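Local coordinates for oxidoreductase, iron/ascorbate family (Shewanella oneidensis, PDB 3ON7), which probably acts as an iron(II)- and 2-oxoglutarate-dependent oxygenase, possibly forming ethylene from 2-oxoglutarate, at residues B[4-9]-B[29-34]; B[41-46]-B[246-251]; B[215-220]-B[267-272]. All coordinates share one frame; numbering follows the deposited sequence. Where two conformers were deposited one is given.

Interactions 1 and 2 both reach the eight-stranded mixed sheet, though their nearest atoms stay about 9 Å apart. Interaction 1 pairs its outermost strand 6-8 with strand 27-31 through backbone hydrogen bonds and is partly buried. Interaction 2, the buried one, lays helix 37-51, the next element after strand 27-31, against strand 245-252, and relies on apolar side chains and two waters. Interaction 3 lies on the opposite side of the chain's centre from interaction 2, the two centres about 27 Å apart; there helix 216-221 meets the C-terminal helix 266-277, which follows strand 245-252. It is partly buried, and one tyrosine carries most of it.

Interaction 1. Residues B[4-9]-B[29-34]; sequences LETIDY and VLSNHP
Three backbone hydrogen bonds knit 4-9 to 29-34 as parallel strands: Ile7 N to Val29 O, Ser31 N to Ile7 O and Tyr9 N to Ser31 O, each 2.9 Å and all close to straight at the hydrogen. Ile7 O also takes a CA-H...O contact from Leu30 CA. Before this ladder, a water joins the strands, donating to Glu5 O and accepting from Val29 N, 2.9 Å to each.

Among the side chains, Ile7 and Leu30 share one face of the sheet, turned to helix 14-25. Thr6, Val29 and Ser31 lie on the other, where Thr6 CG2 rests 3.8 Å from Ser31 CB. Past the strand ends, with CG opposite the backbone N (chi1 175°), the Tyr9 ring is carried out to meet Pro34, which covers one face, Pro34 CD 3.8 Å from the ring centroid in a CH-pi contact, while Leu30 CD1 sits at the ring edge.

This is the strand pair of a beta-alpha-beta unit. The backbone bonds fix its register, and Tyr9, covered on one face by Pro34 and bonded through its hydroxyl to Glu119, ties its end to helix 103-126.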
loop_
_atom_site.group_PDB
_atom_site.type_symbol
_atom_site.label_atom_id
_atom_site.label_comp_id
_atom_site.label_asym_id
_atom_site.label_seq_id
_atom_site.Cartn_x
_atom_site.Cartn_y
_atom_site.Cartn_z
ATOM N N LEU B 4 33.830 19.321 -5.721
ATOM C CA LEU B 4 32.871 20.365 -6.117
ATOM C C LEU B 4 33.226 21.703 -5.485
ATOM O O LEU B 4 33.844 21.737 -4.426
ATOM C CB LEU B 4 31.479 19.987 -5.642
ATOM C CG LEU B 4 30.788 18.833 -6.362
ATOM C CD1 LEU B 4 29.679 18.315 -5.488
ATOM C CD2 LEU B 4 30.243 19.320 -7.671
ATOM N N GLU B 5 32.808 22.798 -6.114
ATOM C CA GLU B 5 33.142 24.133 -5.636
ATOM C C GLU B 5 32.222 24.586 -4.499
ATOM O O GLU B 5 31.013 24.553 -4.637
ATOM C CB GLU B 5 33.056 25.137 -6.783
ATOM C CG GLU B 5 33.691 26.488 -6.458
ATOM C CD GLU B 5 33.850 27.409 -7.672
ATOM O OE1 GLU B 5 32.837 27.714 -8.341
ATOM O OE2 GLU B 5 34.993 27.848 -7.929
ATOM N N THR B 6 32.789 25.024 -3.383
ATOM C CA THR B 6 31.985 25.693 -2.364
ATOM C C THR B 6 31.654 27.086 -2.844
ATOM O O THR B 6 32.547 27.836 -3.173
ATOM C CB THR B 6 32.732 25.838 -1.056
ATOM O OG1 THR B 6 33.020 24.538 -0.517
ATOM C CG2 THR B 6 31.884 26.646 -0.068
ATOM N N ILE B 7 30.374 27.437 -2.898
ATOM C CA ILE B 7 29.977 28.787 -3.303
ATOM C C ILE B 7 29.444 29.549 -2.106
ATOM O O ILE B 7 28.516 29.101 -1.457
ATOM C CB ILE B 7 28.904 28.759 -4.392
ATOM C CG1 ILE B 7 29.458 28.089 -5.656
ATOM C CG2 ILE B 7 28.458 30.176 -4.707
ATOM C CD1 ILE B 7 28.393 27.581 -6.603
ATOM N N ASP B 8 30.038 30.698 -1.812
ATOM C CA ASP B 8 29.575 31.561 -0.719
ATOM C C ASP B 8 28.267 32.247 -1.095
ATOM O O ASP B 8 28.211 33.014 -2.044
ATOM C CB ASP B 8 30.638 32.608 -0.403
ATOM C CG ASP B 8 30.402 33.311 0.904
ATOM O OD1 ASP B 8 29.298 33.833 1.122
ATOM O OD2 ASP B 8 31.350 33.381 1.701
ATOM N N TYR B 9 27.224 31.957 -0.330
ATOM C CA TYR B 9 25.874 32.468 -0.565
ATOM C C TYR B 9 25.891 33.973 -0.643
ATOM O O TYR B 9 25.121 34.561 -1.387
ATOM C CB TYR B 9 24.970 32.026 0.586
ATOM C CG TYR B 9 23.561 32.574 0.567
ATOM C CD1 TYR B 9 22.560 31.951 -0.188
ATOM C CD2 TYR B 9 23.208 33.694 1.327
ATOM C CE1 TYR B 9 21.264 32.434 -0.185
ATOM C CE2 TYR B 9 21.906 34.195 1.310
ATOM C CZ TYR B 9 20.943 33.544 0.555
ATOM O OH TYR B 9 19.656 34.011 0.523
ATOM N N VAL B 29 26.996 23.421 -3.682
ATOM C CA VAL B 29 27.401 23.518 -2.287
ATOM C C VAL B 29 27.354 24.998 -1.879
ATOM O O VAL B 29 27.969 25.817 -2.533
ATOM C CB VAL B 29 28.823 22.960 -2.127
ATOM C CG1 VAL B 29 29.294 23.071 -0.693
ATOM C CG2 VAL B 29 28.890 21.525 -2.615
ATOM N N LEU B 30 26.597 25.341 -0.837
ATOM C CA LEU B 30 26.506 26.723 -0.380
ATOM C C LEU B 30 27.088 26.906 1.011
ATOM O O LEU B 30 26.711 26.179 1.931
ATOM C CB LEU B 30 25.054 27.196 -0.355
ATOM C CG LEU B 30 24.381 27.518 -1.684
ATOM C CD1 LEU B 30 22.919 27.867 -1.424
ATOM C CD2 LEU B 30 25.091 28.629 -2.405
ATOM N N SER B 31 27.977 27.892 1.171
ATOM C CA SER B 31 28.418 28.324 2.509
ATOM C C SER B 31 27.748 29.637 2.920
ATOM O O SER B 31 27.165 30.340 2.079
ATOM C CB SER B 31 29.932 28.471 2.568
ATOM O OG SER B 31 30.328 29.756 2.158
ATOM N N ASN B 32 27.816 29.943 4.215
ATOM C CA ASN B 32 27.271 31.186 4.760
ATOM C C ASN B 32 25.836 31.449 4.325
ATOM O O ASN B 32 25.509 32.548 3.894
ATOM C CB ASN B 32 28.158 32.349 4.335
ATOM C CG ASN B 32 29.547 32.231 4.896
ATOM O OD1 ASN B 32 30.436 31.683 4.258
ATOM N ND2 ASN B 32 29.730 32.709 6.117
ATOM N N HIS B 33 25.005 30.418 4.401
ATOM C CA HIS B 33 23.583 30.508 4.049
ATOM C C HIS B 33 22.792 31.144 5.193
ATOM O O HIS B 33 23.326 31.316 6.292
ATOM C CB HIS B 33 23.020 29.108 3.713
ATOM C CG HIS B 33 23.263 28.092 4.779
ATOM N ND1 HIS B 33 22.434 27.944 5.869
ATOM C CD2 HIS B 33 24.269 27.198 4.945
ATOM C CE1 HIS B 33 22.918 27.000 6.661
ATOM N NE2 HIS B 33 24.031 26.531 6.123
ATOM N N PRO B 34 21.518 31.494 4.945
ATOM C CA PRO B 34 20.728 32.200 5.948
ATOM C C PRO B 34 20.138 31.385 7.083
ATOM O O PRO B 34 19.459 31.954 7.918
ATOM C CB PRO B 34 19.559 32.802 5.136
ATOM C CG PRO B 34 19.825 32.506 3.737
ATOM C CD PRO B 34 20.787 31.382 3.676
HETATM O O HOH W 1 28.522 24.206 -6.002
#

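Interaction 2. Residues B[41-46]-B[246-251]; sequences ERIYTE and ISLPLF
Helix 37-51, from the N-terminal part of the chain, packs here on strand 245-252 of the main sheet, part of the double-stranded beta-helix core expected of 2-oxoglutarate-dependent oxygenases. Tyr44 and Ile43 reach down from the helix to Ile246 and Leu248, at the point where the strand is interrupted.

Ile246 lies under one face of the Tyr44 ring. Its chi1 of -69° sets CG1 beside the backbone N and leaves CG2 opposite it, over the ring; Ile246 CG2 is 4.2 Å from the Tyr44 ring centroid in a CH-pi contact, displaced toward the rim, while CB comes close to Tyr44 CD2. The two side chains run past each other in opposite senses. Leu248 meets the ring obliquely, on the CD1/CE1 side, with Leu248 CD1 3.6 Å from Tyr44 CE1. The same methyl touches Ile43 CG2 at 3.8 Å, so one branch of Leu248 contacts two neighbouring helix residues. Ile43 goes on to Tyr109 of helix 103-126, and Leu248 to Ile154 of strand 151-157, continuing the apolar layer between helices and sheet.

The polar end of Tyr44 reaches the strand backbone through two waters. At this break in the strand they occupy one backbone carbonyl and one backbone N-H. With an alanine in place of Tyr44, both waters would probably lose the phenol oxygen they share, and a gap would open beside Ile246 and Leu248.

One water donates to Tyr44 OH and accepts from Leu248 N, at 2.8 Å from each. The other lies in the ring plane at the hydroxyl edge: it accepts from Tyr44 OH at 2.6 Å and donates to Ile246 O at the same distance.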
loop_
_atom_site.group_PDB
_atom_site.type_symbol
_atom_site.label_atom_id
_atom_site.label_comp_id
_atom_site.label_asym_id
_atom_site.label_seq_id
_atom_site.Cartn_x
_atom_site.Cartn_y
_atom_site.Cartn_z
ATOM N N GLU B 41 22.660 23.316 15.148
ATOM C CA GLU B 41 23.403 22.675 16.235
ATOM C C GLU B 41 22.443 22.235 17.351
ATOM O O GLU B 41 22.619 21.187 17.944
ATOM C CB GLU B 41 24.468 23.640 16.820
ATOM C CG GLU B 41 25.609 24.042 15.880
ATOM C CD GLU B 41 26.348 25.370 16.295
ATOM O OE1 GLU B 41 26.156 25.866 17.441
ATOM O OE2 GLU B 41 27.126 25.912 15.462
ATOM N N ARG B 42 21.464 23.075 17.666
ATOM C CA ARG B 42 20.476 22.782 18.701
ATOM C C ARG B 42 19.686 21.513 18.302
ATOM O O ARG B 42 19.385 20.657 19.145
ATOM C CB ARG B 42 19.539 24.001 18.915
ATOM C CG ARG B 42 19.456 24.514 20.360
ATOM C CD ARG B 42 19.293 26.050 20.481
ATOM N NE ARG B 42 18.016 26.541 19.938
ATOM C CZ ARG B 42 17.866 27.462 18.979
ATOM N NH1 ARG B 42 18.914 28.063 18.416
ATOM N NH2 ARG B 42 16.640 27.804 18.584
ATOM N N ILE B 43 19.374 21.405 17.013
ATOM C CA ILE B 43 18.673 20.259 16.459
ATOM C C ILE B 43 19.520 18.978 16.498
ATOM O O ILE B 43 19.018 17.932 16.919
ATOM C CB ILE B 43 18.146 20.580 15.033
ATOM C CG1 ILE B 43 16.894 21.462 15.147
ATOM C CG2 ILE B 43 17.792 19.332 14.240
ATOM C CD1 ILE B 43 16.549 22.181 13.878
ATOM N N TYR B 44 20.783 19.053 16.090
ATOM C CA TYR B 44 21.682 17.904 16.183
ATOM C C TYR B 44 21.728 17.393 17.613
ATOM O O TYR B 44 21.619 16.181 17.866
ATOM C CB TYR B 44 23.106 18.277 15.771
ATOM C CG TYR B 44 23.438 18.042 14.320
ATOM C CD1 TYR B 44 22.761 18.711 13.314
ATOM C CD2 TYR B 44 24.454 17.180 13.954
ATOM C CE1 TYR B 44 23.087 18.523 11.976
ATOM C CE2 TYR B 44 24.774 16.980 12.615
ATOM C CZ TYR B 44 24.087 17.652 11.635
ATOM O OH TYR B 44 24.393 17.454 10.305
ATOM N N THR B 45 21.845 18.331 18.550
ATOM C CA THR B 45 21.971 17.997 19.957
ATOM C C THR B 45 20.737 17.299 20.495
ATOM O O THR B 45 20.853 16.250 21.108
ATOM C CB THR B 45 22.320 19.242 20.815
ATOM O OG1 THR B 45 23.616 19.722 20.432
ATOM C CG2 THR B 45 22.341 18.908 22.306
ATOM N N GLU B 46 19.554 17.853 20.275
ATOM C CA GLU B 46 18.382 17.279 20.926
ATOM C C GLU B 46 17.868 16.015 20.237
ATOM O O GLU B 46 17.230 15.176 20.882
ATOM C CB GLU B 46 17.277 18.321 21.178
ATOM C CG GLU B 46 16.717 19.034 19.972
ATOM C CD GLU B 46 15.817 20.211 20.346
ATOM O OE1 GLU B 46 15.781 20.597 21.537
ATOM O OE2 GLU B 46 15.133 20.745 19.442
ATOM N N ILE B 246 24.585 12.093 12.982
ATOM C CA ILE B 246 23.229 12.587 12.749
ATOM C C ILE B 246 23.305 13.346 11.430
ATOM O O ILE B 246 24.315 13.997 11.155
ATOM C CB ILE B 246 22.781 13.537 13.880
ATOM C CG1 ILE B 246 22.588 12.749 15.186
ATOM C CG2 ILE B 246 21.513 14.310 13.505
ATOM C CD1 ILE B 246 21.287 11.974 15.283
ATOM N N SER B 247 22.278 13.205 10.597
ATOM C CA SER B 247 22.130 14.045 9.394
ATOM C C SER B 247 20.650 14.346 9.102
ATOM O O SER B 247 19.774 13.593 9.525
ATOM C CB SER B 247 22.805 13.405 8.189
ATOM O OG SER B 247 22.141 12.229 7.836
ATOM N N LEU B 248 20.391 15.450 8.393
ATOM C CA LEU B 248 19.042 16.015 8.270
ATOM C C LEU B 248 18.606 16.288 6.815
ATOM O O LEU B 248 18.138 17.369 6.490
ATOM C CB LEU B 248 18.984 17.321 9.059
ATOM C CG LEU B 248 19.463 17.282 10.508
ATOM C CD1 LEU B 248 19.644 18.709 11.005
ATOM C CD2 LEU B 248 18.499 16.523 11.380
ATOM N N PRO B 249 18.734 15.305 5.926
ATOM C CA PRO B 249 18.356 15.625 4.548
ATOM C C PRO B 249 16.877 15.996 4.467
ATOM O O PRO B 249 16.069 15.335 5.109
ATOM C CB PRO B 249 18.606 14.308 3.800
ATOM C CG PRO B 249 18.407 13.268 4.836
ATOM C CD PRO B 249 18.988 13.871 6.109
ATOM N N LEU B 250 16.543 17.044 3.714
ATOM C CA LEU B 250 15.147 17.433 3.472
ATOM C C LEU B 250 14.842 17.159 1.996
ATOM O O LEU B 250 15.478 17.735 1.124
ATOM C CB LEU B 250 14.913 18.908 3.769
ATOM C CG LEU B 250 13.505 19.439 3.423
ATOM C CD1 LEU B 250 12.459 18.809 4.392
ATOM C CD2 LEU B 250 13.431 20.925 3.427
ATOM N N PHE B 251 13.882 16.271 1.736
ATOM C CA PHE B 251 13.510 15.884 0.365
ATOM C C PHE B 251 12.297 16.682 -0.099
ATOM O O PHE B 251 11.174 16.457 0.372
ATOM C CB PHE B 251 13.260 14.386 0.312
ATOM C CG PHE B 251 14.486 13.567 0.664
ATOM C CD1 PHE B 251 15.411 13.207 -0.316
ATOM C CD2 PHE B 251 14.741 13.210 1.976
ATOM C CE1 PHE B 251 16.554 12.499 0.006
ATOM C CE2 PHE B 251 15.866 12.477 2.302
ATOM C CZ PHE B 251 16.782 12.128 1.325
HETATM O O HOH W 2 22.440 17.404 8.235
HETATM O O HOH W 3 25.890 15.377 9.625
#

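Interaction 3. Residues B[215-220]-B[267-272]; sequences GDMLQE and DSYLME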
loop_
_atom_site.group_PDB
_atom_site.type_symbol
_atom_site.label_atom_id
_atom_site.label_comp_id
_atom_site.label_asym_id
_atom_site.label_seq_id
_atom_site.Cartn_x
_atom_site.Cartn_y
_atom_site.Cartn_z
ATOM N N GLY B 215 16.926 16.197 -8.223
ATOM C CA GLY B 215 16.319 14.855 -8.160
ATOM C C GLY B 215 15.626 14.492 -9.478
ATOM O O GLY B 215 15.421 15.363 -10.345
ATOM N N ASP B 216 15.274 13.210 -9.640
ATOM C CA ASP B 216 14.752 12.707 -10.921
ATOM C C ASP B 216 13.595 13.514 -11.490
ATOM O O ASP B 216 13.493 13.700 -12.707
ATOM C CB ASP B 216 14.293 11.253 -10.799
ATOM C CG ASP B 216 15.446 10.300 -10.685
ATOM O OD1 ASP B 216 16.582 10.769 -10.902
ATOM O OD2 ASP B 216 15.219 9.107 -10.364
HETATM N N MSE B 217 12.709 13.978 -10.623
HETATM C CA MSE B 217 11.570 14.745 -11.102
HETATM C C MSE B 217 11.928 16.119 -11.716
HETATM O O MSE B 217 11.237 16.564 -12.624
HETATM C CB MSE B 217 10.510 14.857 -10.024
HETATM C CG MSE B 217 9.687 13.579 -9.883
HETATM SE SE MSE B 217 8.551 13.714 -8.345
HETATM C CE MSE B 217 7.957 11.879 -8.247
ATOM N N LEU B 218 13.005 16.759 -11.269
ATOM C CA LEU B 218 13.482 18.010 -11.905
ATOM C C LEU B 218 14.281 17.724 -13.176
ATOM O O LEU B 218 14.256 18.531 -14.127
ATOM C CB LEU B 218 14.312 18.884 -10.925
ATOM C CG LEU B 218 14.713 20.286 -11.399
ATOM C CD1 LEU B 218 13.520 21.064 -11.949
ATOM C CD2 LEU B 218 15.377 21.091 -10.254
ATOM N N GLN B 219 14.979 16.583 -13.203
ATOM C CA GLN B 219 15.595 16.124 -14.442
ATOM C C GLN B 219 14.527 15.958 -15.511
ATOM O O GLN B 219 14.684 16.441 -16.645
ATOM C CB GLN B 219 16.378 14.831 -14.260
ATOM C CG GLN B 219 17.112 14.398 -15.524
ATOM C CD GLN B 219 17.963 13.139 -15.357
ATOM O OE1 GLN B 219 18.864 13.084 -14.536
ATOM N NE2 GLN B 219 17.705 12.145 -16.190
ATOM N N GLU B 220 13.435 15.288 -15.148
ATOM C CA GLU B 220 12.323 15.081 -16.067
ATOM C C GLU B 220 11.679 16.405 -16.464
ATOM O O GLU B 220 11.377 16.600 -17.632
ATOM C CB GLU B 220 11.269 14.171 -15.430
ATOM C CG GLU B 220 10.049 13.899 -16.302
ATOM C CD GLU B 220 10.362 13.099 -17.560
ATOM O OE1 GLU B 220 11.423 12.437 -17.654
ATOM O OE2 GLU B 220 9.520 13.116 -18.457
ATOM N N ASP B 267 2.856 12.158 -9.671
ATOM C CA ASP B 267 2.143 10.962 -9.260
ATOM C C ASP B 267 2.347 9.798 -10.247
ATOM O O ASP B 267 2.659 8.700 -9.837
ATOM C CB ASP B 267 0.653 11.298 -9.126
ATOM C CG ASP B 267 -0.136 10.226 -8.377
ATOM O OD1 ASP B 267 0.152 9.944 -7.197
ATOM O OD2 ASP B 267 -1.071 9.678 -8.979
ATOM N N SER B 268 2.177 10.028 -11.545
ATOM C CA SER B 268 2.333 8.941 -12.509
ATOM C C SER B 268 3.786 8.541 -12.643
ATOM O O SER B 268 4.078 7.409 -13.013
ATOM C CB SER B 268 1.733 9.304 -13.889
ATOM O OG SER B 268 2.541 10.250 -14.588
ATOM N N TYR B 269 4.702 9.463 -12.365
ATOM C CA TYR B 269 6.119 9.148 -12.393
ATOM C C TYR B 269 6.462 8.192 -11.251
ATOM O O TYR B 269 7.173 7.216 -11.446
ATOM C CB TYR B 269 6.958 10.422 -12.277
ATOM C CG TYR B 269 8.434 10.209 -12.517
ATOM C CD1 TYR B 269 8.956 10.217 -13.792
ATOM C CD2 TYR B 269 9.301 9.983 -11.465
ATOM C CE1 TYR B 269 10.313 10.026 -14.013
ATOM C CE2 TYR B 269 10.647 9.780 -11.678
ATOM C CZ TYR B 269 11.151 9.798 -12.954
ATOM O OH TYR B 269 12.504 9.594 -13.167
ATOM N N LEU B 270 5.935 8.453 -10.060
ATOM C CA LEU B 270 6.172 7.558 -8.926
ATOM C C LEU B 270 5.531 6.172 -9.200
ATOM O O LEU B 270 6.185 5.129 -9.045
ATOM C CB LEU B 270 5.591 8.151 -7.674
ATOM C CG LEU B 270 5.807 7.364 -6.382
ATOM C CD1 LEU B 270 7.305 7.262 -6.081
ATOM C CD2 LEU B 270 5.036 8.093 -5.249
HETATM N N MSE B 271 4.275 6.174 -9.645
HETATM C CA MSE B 271 3.588 4.920 -9.902
HETATM C C MSE B 271 4.444 4.089 -10.867
HETATM O O MSE B 271 4.641 2.894 -10.659
HETATM C CB MSE B 271 2.176 5.133 -10.483
HETATM C CG MSE B 271 1.098 5.627 -9.537
HETATM SE SE MSE B 271 0.959 4.733 -7.799
HETATM C CE MSE B 271 2.032 5.905 -6.796
ATOM N N GLU B 272 4.989 4.730 -11.894
ATOM C CA GLU B 272 5.829 4.015 -12.849
ATOM C C GLU B 272 7.067 3.415 -12.187
ATOM O O GLU B 272 7.495 2.297 -12.536
ATOM C CB GLU B 272 6.218 4.919 -14.006
ATOM C CG GLU B 272 6.883 4.190 -15.157
ATOM C CD GLU B 272 6.001 3.077 -15.758
ATOM O OE1 GLU B 272 4.743 3.205 -15.742
ATOM O OE2 GLU B 272 6.585 2.077 -16.247
HETATM O O HOH W 4 14.322 11.927 -14.547
#
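Tyr269 CG stands anti to the backbone N (chi1 -171°), which carries the ring out from helix 266-277 toward helix 216-221; from the other side comes Met217, a selenomethionine, its chain extended beyond CG, and the two side chains run alongside each other, pointing opposite ways. Met217 CG comes to 3.9 Å from Tyr269 CD2, and Met217 CE lies 4.0 Å from that same ring atom. The methyl end also reaches the next residue of the helix, where Met217 CE is 4.5 Å from Leu270 CB.

Asp216 lies roughly perpendicular to the tyrosine side chain. Asp216 CB is 3.4 Å from Tyr269 OH, and the carboxylate plane is turned 71° from the ring. That carboxylate is engaged elsewhere, hydrogen-bonded to Ser228 and salt-bridged to Arg273. The approach of the other acid is looser: Glu220 CB is 4.5 Å from Tyr269 CE1, while Glu220 OE2 bonds to Ser261. A water donates to Asp216 O at 2.7 Å and lies 3.3 Å from Tyr269 OH, linking the phenol to the backbone of the first helical turn. Tyr264 makes an edge-to-face stack with Tyr269.

The segment axes stand 11.5 Å apart and cross at 120°, a spacing bridged by side chains rather than close backbone packing. The arrangement is a helix-helix contact that docks the C-terminal helix on the short helix following sheet strand 210-214.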